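Local coordinates for lysyl oxidase (Pichia pastoris, PDB 1N9E), which catalyses the oxidative deamination of peptidyl-lysine and probably other primary amines to aldehydes, using copper and a topaquinone cofactor, at residues S183-K188 with S261-L266; E242-T247 with I502-W507; G404-L409 with Y770-R775. All blocks are in the same frame, centred on the assembly; numbering follows the deposited sequence. Where two conformers were deposited one is given.

Contact 1: residues S183-K188 with S261-L266; sequences SSFLNK and SQWKML. With NAG (2-acetamido-2-deoxy-beta-D-glucopyranose), chain J.
Trp263 turns the edge of its indole toward the face of Phe185, an offset edge-to-face pair with ring planes at 74° and the phenyl centroid 5.9 Å from that of the six-membered indole ring. The indole atom that leads is Trp263 CE3, which comes to 3.9 Å from Phe185 CB. Phe185 CG stands anti to the backbone N (chi1 166°), which carries the ring across to the Trp263-Met265 backbone. There Phe185 CE1 lies 3.5 Å from Trp263 O, and Phe185 CZ is 3.6 Å from Lys264 C, with Met265 N close to the plane of the ring. Helix 176-190 here packs on an antiparallel five-stranded sheet, consistent with the helix-on-sheet build of the small N2 and N3 domains of copper amine oxidases, and its segment 183-188 runs at 67° to strand 264-266. Further along that strand, Met265 is bent at chi2 and chi3, which swings its methyl back to the helix. Met265 CE touches Phe185 CE2 and Leu186 CD2, both at 4.0 Å, and Phe251 of the adjoining strand 249-254 packs against Leu186 and Met265. The polar end of Trp263 points to other company, NE1 donating to Gly257 O.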
# COMPACT_ATOMS: atom_id res chain seq x y z
N SER A 183 17.16 -32.94 -21.35
CA SER A 183 16.41 -34.01 -20.67
C SER A 183 16.92 -35.40 -21.04
O SER A 183 17.11 -36.26 -20.18
CB SER A 183 14.92 -33.91 -21.01
OG SER A 183 14.34 -32.86 -20.25
N SER A 184 17.15 -35.62 -22.32
CA SER A 184 17.67 -36.89 -22.77
C SER A 184 19.08 -37.15 -22.23
O SER A 184 19.41 -38.26 -21.79
CB SER A 184 17.65 -36.95 -24.30
OG SER A 184 18.08 -38.21 -24.76
N PHE A 185 19.93 -36.12 -22.26
CA PHE A 185 21.25 -36.25 -21.69
C PHE A 185 21.25 -36.59 -20.19
O PHE A 185 21.98 -37.48 -19.75
CB PHE A 185 22.07 -34.98 -21.95
CG PHE A 185 23.31 -34.90 -21.13
CD1 PHE A 185 24.48 -35.51 -21.56
CD2 PHE A 185 23.32 -34.22 -19.92
CE1 PHE A 185 25.63 -35.43 -20.80
CE2 PHE A 185 24.47 -34.15 -19.17
CZ PHE A 185 25.62 -34.76 -19.61
N LEU A 186 20.44 -35.90 -19.40
CA LEU A 186 20.33 -36.20 -17.97
C LEU A 186 19.87 -37.64 -17.75
O LEU A 186 20.43 -38.36 -16.91
CB LEU A 186 19.42 -35.21 -17.27
CG LEU A 186 20.06 -33.81 -17.21
CD1 LEU A 186 19.17 -32.89 -16.37
CD2 LEU A 186 21.46 -33.88 -16.63
N ASN A 187 18.86 -38.07 -18.49
CA ASN A 187 18.38 -39.44 -18.36
C ASN A 187 19.48 -40.45 -18.68
O ASN A 187 19.64 -41.46 -18.00
CB ASN A 187 17.18 -39.70 -19.27
CG ASN A 187 16.70 -41.12 -19.14
OD1 ASN A 187 16.79 -41.93 -20.08
ND2 ASN A 187 16.19 -41.45 -17.98
N LYS A 188 20.23 -40.16 -19.73
CA LYS A 188 21.29 -41.07 -20.13
C LYS A 188 22.30 -41.30 -19.02
O LYS A 188 22.79 -42.42 -18.82
CB LYS A 188 22.01 -40.53 -21.37
CG LYS A 188 23.21 -41.35 -21.84
CD LYS A 188 23.71 -40.81 -23.18
CE LYS A 188 24.76 -41.73 -23.81
NZ LYS A 188 26.07 -41.63 -23.11
N SER A 261 26.67 -36.13 -28.05
CA SER A 261 27.52 -37.23 -27.64
C SER A 261 28.78 -36.72 -26.94
O SER A 261 29.46 -37.50 -26.27
CB SER A 261 27.92 -38.09 -28.85
OG SER A 261 28.81 -37.38 -29.70
N GLN A 262 29.10 -35.44 -27.08
CA GLN A 262 30.26 -34.84 -26.41
C GLN A 262 29.93 -34.21 -25.06
O GLN A 262 30.84 -33.86 -24.31
CB GLN A 262 30.93 -33.80 -27.30
CG GLN A 262 31.32 -34.34 -28.65
CD GLN A 262 32.22 -35.56 -28.54
OE1 GLN A 262 33.34 -35.46 -28.03
NE2 GLN A 262 31.73 -36.71 -29.00
N TRP A 263 28.64 -34.06 -24.77
CA TRP A 263 28.22 -33.53 -23.47
C TRP A 263 28.64 -34.52 -22.39
O TRP A 263 28.63 -35.73 -22.62
CB TRP A 263 26.72 -33.32 -23.45
CG TRP A 263 26.26 -32.21 -24.36
CD1 TRP A 263 27.01 -31.50 -25.26
CD2 TRP A 263 24.93 -31.69 -24.45
NE1 TRP A 263 26.21 -30.57 -25.90
CE2 TRP A 263 24.93 -30.67 -25.42
CE3 TRP A 263 23.72 -32.00 -23.80
CZ2 TRP A 263 23.79 -29.95 -25.75
CZ3 TRP A 263 22.58 -31.28 -24.14
CH2 TRP A 263 22.62 -30.27 -25.10
N LYS A 264 29.02 -34.03 -21.22
CA LYS A 264 29.46 -34.94 -20.18
C LYS A 264 29.14 -34.43 -18.80
O LYS A 264 29.14 -33.23 -18.57
CB LYS A 264 30.95 -35.25 -20.29
CG LYS A 264 31.85 -34.09 -20.58
CD LYS A 264 33.24 -34.60 -20.99
CE LYS A 264 33.86 -33.78 -22.11
NZ LYS A 264 35.01 -34.51 -22.74
N MET A 265 28.87 -35.36 -17.89
CA MET A 265 28.66 -34.99 -16.50
C MET A 265 30.01 -34.65 -15.91
O MET A 265 30.99 -35.41 -16.09
CB MET A 265 27.99 -36.12 -15.72
CG MET A 265 27.42 -35.67 -14.40
SD MET A 265 26.01 -34.52 -14.64
CE MET A 265 24.87 -35.57 -15.43
N LEU A 266 30.09 -33.53 -15.20
CA LEU A 266 31.34 -33.07 -14.62
C LEU A 266 31.44 -33.39 -13.14
O LEU A 266 32.49 -33.84 -12.67
CB LEU A 266 31.50 -31.55 -14.81
CG LEU A 266 31.54 -31.05 -16.26
CD1 LEU A 266 31.34 -29.55 -16.35
CD2 LEU A 266 32.88 -31.48 -16.88
C1 NAG J . 15.45 -46.08 -16.68
C2 NAG J . 14.43 -46.08 -17.82
C3 NAG J . 13.37 -47.18 -17.64
C4 NAG J . 14.03 -48.51 -17.29
C5 NAG J . 14.99 -48.28 -16.13
C6 NAG J . 15.61 -49.57 -15.59
C7 NAG J . 13.88 -43.92 -18.92
C8 NAG J . 13.06 -42.67 -18.82
N2 NAG J . 13.78 -44.77 -17.90
O3 NAG J . 12.66 -47.36 -18.83
O4 NAG J . 13.03 -49.47 -16.96
O5 NAG J . 16.00 -47.38 -16.57
O6 NAG J . 16.81 -49.88 -16.25
O7 NAG J . 14.60 -44.12 -19.91

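Contact 2: residues E242-T247 with I502-W507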
# COMPACT_ATOMS: atom_id res chain seq x y z
N GLU A 242 6.47 -30.27 -6.45
CA GLU A 242 7.85 -30.72 -6.54
C GLU A 242 8.82 -29.73 -5.88
O GLU A 242 9.82 -30.14 -5.29
CB GLU A 242 8.24 -30.94 -8.01
CG GLU A 242 7.61 -32.22 -8.58
CD GLU A 242 6.12 -32.07 -8.89
OE1 GLU A 242 5.64 -30.93 -9.06
OE2 GLU A 242 5.42 -33.08 -8.98
N ASN A 243 8.52 -28.44 -5.97
CA ASN A 243 9.44 -27.43 -5.44
C ASN A 243 9.53 -27.48 -3.92
O ASN A 243 10.45 -26.91 -3.34
CB ASN A 243 8.99 -26.02 -5.88
CG ASN A 243 9.69 -25.53 -7.15
OD1 ASN A 243 9.51 -24.38 -7.54
ND2 ASN A 243 10.48 -26.39 -7.78
N LEU A 244 8.57 -28.15 -3.28
CA LEU A 244 8.62 -28.30 -1.83
C LEU A 244 9.35 -29.57 -1.39
O LEU A 244 9.53 -29.79 -0.20
CB LEU A 244 7.22 -28.26 -1.20
CG LEU A 244 6.41 -27.00 -1.45
CD1 LEU A 244 5.10 -27.10 -0.68
CD2 LEU A 244 7.24 -25.75 -1.03
N VAL A 245 9.79 -30.40 -2.33
CA VAL A 245 10.53 -31.62 -1.97
C VAL A 245 11.82 -31.75 -2.79
O VAL A 245 12.03 -32.71 -3.53
CB VAL A 245 9.61 -32.86 -2.13
CG1 VAL A 245 8.63 -32.95 -0.93
CG2 VAL A 245 8.83 -32.77 -3.44
N PRO A 246 12.70 -30.76 -2.67
CA PRO A 246 13.99 -30.86 -3.33
C PRO A 246 14.87 -31.84 -2.54
O PRO A 246 14.86 -31.84 -1.31
CB PRO A 246 14.55 -29.44 -3.19
CG PRO A 246 13.96 -28.97 -1.87
CD PRO A 246 12.53 -29.50 -1.92
N THR A 247 15.64 -32.67 -3.24
CA THR A 247 16.35 -33.72 -2.54
C THR A 247 17.73 -33.41 -1.98
O THR A 247 18.25 -34.20 -1.20
CB THR A 247 16.57 -34.91 -3.50
OG1 THR A 247 17.34 -34.45 -4.63
CG2 THR A 247 15.26 -35.38 -4.11
N ILE A 502 6.67 -21.75 -3.51
CA ILE A 502 8.01 -21.20 -3.55
C ILE A 502 8.98 -22.22 -4.12
O ILE A 502 8.72 -23.42 -4.08
CB ILE A 502 8.47 -20.86 -2.13
CG1 ILE A 502 8.50 -22.11 -1.24
CG2 ILE A 502 7.55 -19.80 -1.52
CD1 ILE A 502 9.02 -21.79 0.18
N GLN A 503 10.09 -21.72 -4.65
CA GLN A 503 11.20 -22.61 -4.98
C GLN A 503 12.03 -22.69 -3.70
O GLN A 503 12.91 -21.85 -3.43
CB GLN A 503 12.03 -22.10 -6.17
CG GLN A 503 13.22 -23.04 -6.49
CD GLN A 503 13.94 -22.66 -7.77
OE1 GLN A 503 13.29 -22.40 -8.79
NE2 GLN A 503 15.28 -22.64 -7.74
N ALA A 504 11.75 -23.71 -2.91
CA ALA A 504 12.47 -23.98 -1.66
C ALA A 504 13.79 -24.69 -1.96
O ALA A 504 14.13 -24.93 -3.12
CB ALA A 504 11.60 -24.85 -0.74
N GLY A 505 14.53 -25.04 -0.91
CA GLY A 505 15.79 -25.72 -1.10
C GLY A 505 15.94 -26.78 -0.04
O GLY A 505 15.30 -26.71 1.00
N TYR A 506 16.78 -27.78 -0.28
CA TYR A 506 17.01 -28.75 0.76
C TYR A 506 17.68 -28.07 1.98
O TYR A 506 18.62 -27.26 1.83
CB TYR A 506 17.89 -29.92 0.25
CG TYR A 506 18.13 -30.96 1.34
CD1 TYR A 506 17.27 -32.05 1.47
CD2 TYR A 506 19.19 -30.85 2.22
CE1 TYR A 506 17.47 -33.00 2.47
CE2 TYR A 506 19.40 -31.80 3.22
CZ TYR A 506 18.52 -32.87 3.33
OH TYR A 506 18.71 -33.82 4.30
N TRP A 507 17.22 -28.39 3.19
CA TRP A 507 17.82 -27.83 4.40
C TRP A 507 18.96 -28.70 4.93
O TRP A 507 18.73 -29.81 5.41
CB TRP A 507 16.77 -27.68 5.52
CG TRP A 507 17.35 -27.23 6.85
CD1 TRP A 507 17.72 -28.03 7.90
CD2 TRP A 507 17.63 -25.89 7.26
NE1 TRP A 507 18.21 -27.27 8.94
CE2 TRP A 507 18.16 -25.95 8.57
CE3 TRP A 507 17.48 -24.63 6.66
CZ2 TRP A 507 18.54 -24.81 9.29
CZ3 TRP A 507 17.86 -23.51 7.36
CH2 TRP A 507 18.39 -23.60 8.66
O HOH W 1 12.51 -26.18 -4.96
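Asn243 O is gripped twice: water 1 donates to it at 2.7 Å, and Ala504 N makes a long, weak hydrogen bond to it at 3.5 Å. The same water gives its other hydrogen to Ala504 O, 2.8 Å away, so it ties the two backbones together. The Asn243 side chain presses on the other segment with its CB, 3.2 Å from Ile502 O, while Asn243 OD1 lies by the backbone of Gln503, 3.5 Å from Gln503 CA. Leu244 crosses Ile502 at about a right angle, Leu244 CD2 meeting Ile502 CG1 at 3.9 Å. Pro246 sets its CG against the peptide between Gly505 and Tyr506, 3.4 Å from Tyr506 N. With CG anti to the backbone N (chi1 -179°), the Tyr506 ring runs alongside the Pro246-Thr247 backbone: Pro246 O lies at the ring edge, near its plane, and Tyr506 CD1 comes to 3.6 Å from Thr247 O. The phenol hydroxyl is hydrogen-bonded to Pro294 O; an alanine in place of Tyr506 would probably leave the Pro294 carbonyl without this donor and open a gap beside Pro246 and Thr247. Val245 and Thr247 bond through their backbones to strand 227-235, while Gly505 pairs with Ser524 at the start of strand 523-538, which carries the copper ligands His528 and His530.

Contact 3: residues G404-L409 with Y770-R775; sequences GNRFSL and YGRGTR. With SO4 (sulfate ion), chain R.
Phe407 and Arg772 bring their CA atoms to 4.7 Å where two irregular backbones pass with their directions 136° apart, and Gly771 has a backbone conformation that calls for glycine, since a CB would collide with the preceding carbonyl oxygen. No backbone-to-backbone N-H bond joins the two; Arg772 CA instead makes a CA-H...O contact to Arg406 O, and a water donates to Arg406 O and, weakly, to Gly771 O. The side chain of Arg772 does most of the joining. Its CG rests over one face of the Phe407 ring, 3.8 Å from the centroid, as a CH-pi contact. Bent at chi3 (47°), the chain then turns its guanidinium side-on to Asn405 O, which accepts from Arg772 NE at 2.9 Å and Arg772 NH2 at 3.1 Å. Both bonds lie almost in the guanidinium plane; the NE bond is also in the carbonyl plane, while NH2 approaches tilted from it. The guanidinium of Arg406 lies flat on that of Arg772, planes 12° apart, with Arg406 NH1 over its centre, 3.2 Å from Arg772 CZ. Arg406 NE donates to Gly402 O, which anchors that guanidinium. A sulfate, probably from the crystallisation liquor, takes Arg772 NH1 on O4 and Arg772 NH2 on O1, the latter at 2.9 Å, and Arg176 also bonds it; its charge would favour the arginine pair. Phe407 CE2 also lies over a face of Tyr770, 3.7 Å from Tyr770 CZ, and Tyr770 N is hydrogen-bonded to Tyr735 OH of the second subunit. The arrangement is a stacked arginine pair beside a bound sulfate; the bonds to Asn405 O and the Phe407 packing join the C-terminal tail to the catalytic domain at the dimer interface of this copper amine oxidase.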
# COMPACT_ATOMS: atom_id res chain seq x y z
N GLY A 404 3.14 -14.07 -21.22
CA GLY A 404 1.87 -13.97 -21.92
C GLY A 404 1.41 -15.24 -22.60
O GLY A 404 0.55 -15.19 -23.47
N ASN A 405 1.99 -16.38 -22.22
CA ASN A 405 1.60 -17.65 -22.83
C ASN A 405 1.11 -18.67 -21.81
O ASN A 405 1.40 -19.87 -21.89
CB ASN A 405 2.78 -18.23 -23.66
CG ASN A 405 4.02 -18.46 -22.82
OD1 ASN A 405 4.07 -18.13 -21.64
ND2 ASN A 405 5.05 -19.03 -23.44
N ARG A 406 0.34 -18.18 -20.84
CA ARG A 406 -0.09 -19.03 -19.73
C ARG A 406 -1.59 -19.33 -19.77
O ARG A 406 -2.12 -19.62 -20.84
CB ARG A 406 0.37 -18.43 -18.41
CG ARG A 406 1.88 -18.15 -18.38
CD ARG A 406 2.74 -19.44 -18.41
NE ARG A 406 4.08 -19.21 -18.92
CZ ARG A 406 4.99 -20.18 -19.05
NH1 ARG A 406 4.68 -21.43 -18.71
NH2 ARG A 406 6.20 -19.90 -19.52
N PHE A 407 -2.25 -19.26 -18.62
CA PHE A 407 -3.61 -19.81 -18.45
C PHE A 407 -4.72 -18.76 -18.35
O PHE A 407 -4.46 -17.57 -18.13
CB PHE A 407 -3.73 -20.61 -17.15
CG PHE A 407 -2.75 -21.74 -16.96
CD1 PHE A 407 -1.51 -21.51 -16.37
CD2 PHE A 407 -3.07 -23.03 -17.36
CE1 PHE A 407 -0.60 -22.54 -16.19
CE2 PHE A 407 -2.16 -24.07 -17.18
CZ PHE A 407 -0.92 -23.83 -16.59
N SER A 408 -5.96 -19.22 -18.50
CA SER A 408 -7.12 -18.35 -18.38
C SER A 408 -7.38 -17.98 -16.93
O SER A 408 -6.94 -18.67 -16.03
CB SER A 408 -8.37 -19.09 -18.88
OG SER A 408 -8.27 -19.38 -20.27
N LEU A 409 -8.11 -16.89 -16.73
CA LEU A 409 -8.57 -16.44 -15.40
C LEU A 409 -9.78 -17.28 -14.98
O LEU A 409 -10.61 -17.62 -15.83
CB LEU A 409 -9.01 -14.98 -15.48
CG LEU A 409 -7.85 -14.02 -15.74
CD1 LEU A 409 -8.38 -12.72 -16.31
CD2 LEU A 409 -7.14 -13.77 -14.41
N TYR A 770 -9.04 -25.71 -18.24
CA TYR A 770 -7.62 -25.83 -17.91
C TYR A 770 -6.73 -25.82 -19.15
O TYR A 770 -7.08 -26.36 -20.19
CB TYR A 770 -7.35 -27.09 -17.08
CG TYR A 770 -5.92 -27.17 -16.60
CD1 TYR A 770 -5.53 -26.51 -15.42
CD2 TYR A 770 -4.96 -27.88 -17.30
CE1 TYR A 770 -4.22 -26.57 -14.98
CE2 TYR A 770 -3.64 -27.94 -16.86
CZ TYR A 770 -3.28 -27.29 -15.70
OH TYR A 770 -1.98 -27.35 -15.27
N GLY A 771 -5.55 -25.20 -19.04
CA GLY A 771 -4.60 -25.25 -20.13
C GLY A 771 -4.08 -23.92 -20.65
O GLY A 771 -4.65 -22.85 -20.40
N ARG A 772 -2.98 -23.99 -21.38
CA ARG A 772 -2.30 -22.79 -21.84
C ARG A 772 -2.70 -22.38 -23.25
O ARG A 772 -1.84 -22.19 -24.12
CB ARG A 772 -0.79 -22.93 -21.68
CG ARG A 772 -0.35 -23.15 -20.22
CD ARG A 772 1.15 -23.40 -20.03
NE ARG A 772 1.96 -22.45 -20.79
CZ ARG A 772 3.19 -22.68 -21.23
NH1 ARG A 772 3.78 -23.84 -20.99
NH2 ARG A 772 3.84 -21.74 -21.92
N GLY A 773 -4.00 -22.24 -23.47
CA GLY A 773 -4.51 -21.77 -24.74
C GLY A 773 -4.99 -22.87 -25.67
O GLY A 773 -4.60 -24.03 -25.54
N THR A 774 -5.85 -22.50 -26.62
CA THR A 774 -6.34 -23.43 -27.62
C THR A 774 -5.46 -23.29 -28.85
O THR A 774 -5.36 -22.21 -29.42
CB THR A 774 -7.82 -23.13 -27.94
OG1 THR A 774 -8.64 -23.58 -26.85
CG2 THR A 774 -8.31 -23.97 -29.11
N ARG A 775 -4.83 -24.38 -29.26
CA ARG A 775 -3.94 -24.36 -30.42
C ARG A 775 -4.68 -24.61 -31.73
O ARG A 775 -5.23 -25.69 -31.94
CB ARG A 775 -2.80 -25.37 -30.25
S SO4 R . 6.87 -23.75 -23.45
O1 SO4 R . 6.20 -22.45 -23.40
O2 SO4 R . 7.00 -24.21 -24.83
O3 SO4 R . 8.20 -23.62 -22.85
O4 SO4 R . 6.13 -24.75 -22.68
O HOH W 2 -4.87 -19.76 -22.00
O HOH W 3 -6.56 -21.99 -18.99
O HOH W 4 -6.93 -21.26 -22.18

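In the fold
Contact 2 is the one next to the metal: the side chain of Ile502 is about 5 Å from the copper, whose site is made by His528, His530, His694 and the topaquinone at Tyr478. Contact 1 lies farther out, its centre 24 Å from that of contact 2 and 34 Å from the centre of the chain. Each has one segment in the region 241-311: contact 1 joins it to helix 176-190, and contact 2 joins it to 502-507 of the catalytic domain. Contact 3, its centre 26 Å from that of contact 2 and 32 Å from that of contact 1, lies where the second subunit also touches Phe407 and Tyr770. None of the three touches another; the closest approach, contact 2 to contact 3, is about 10 Å between nearest atoms.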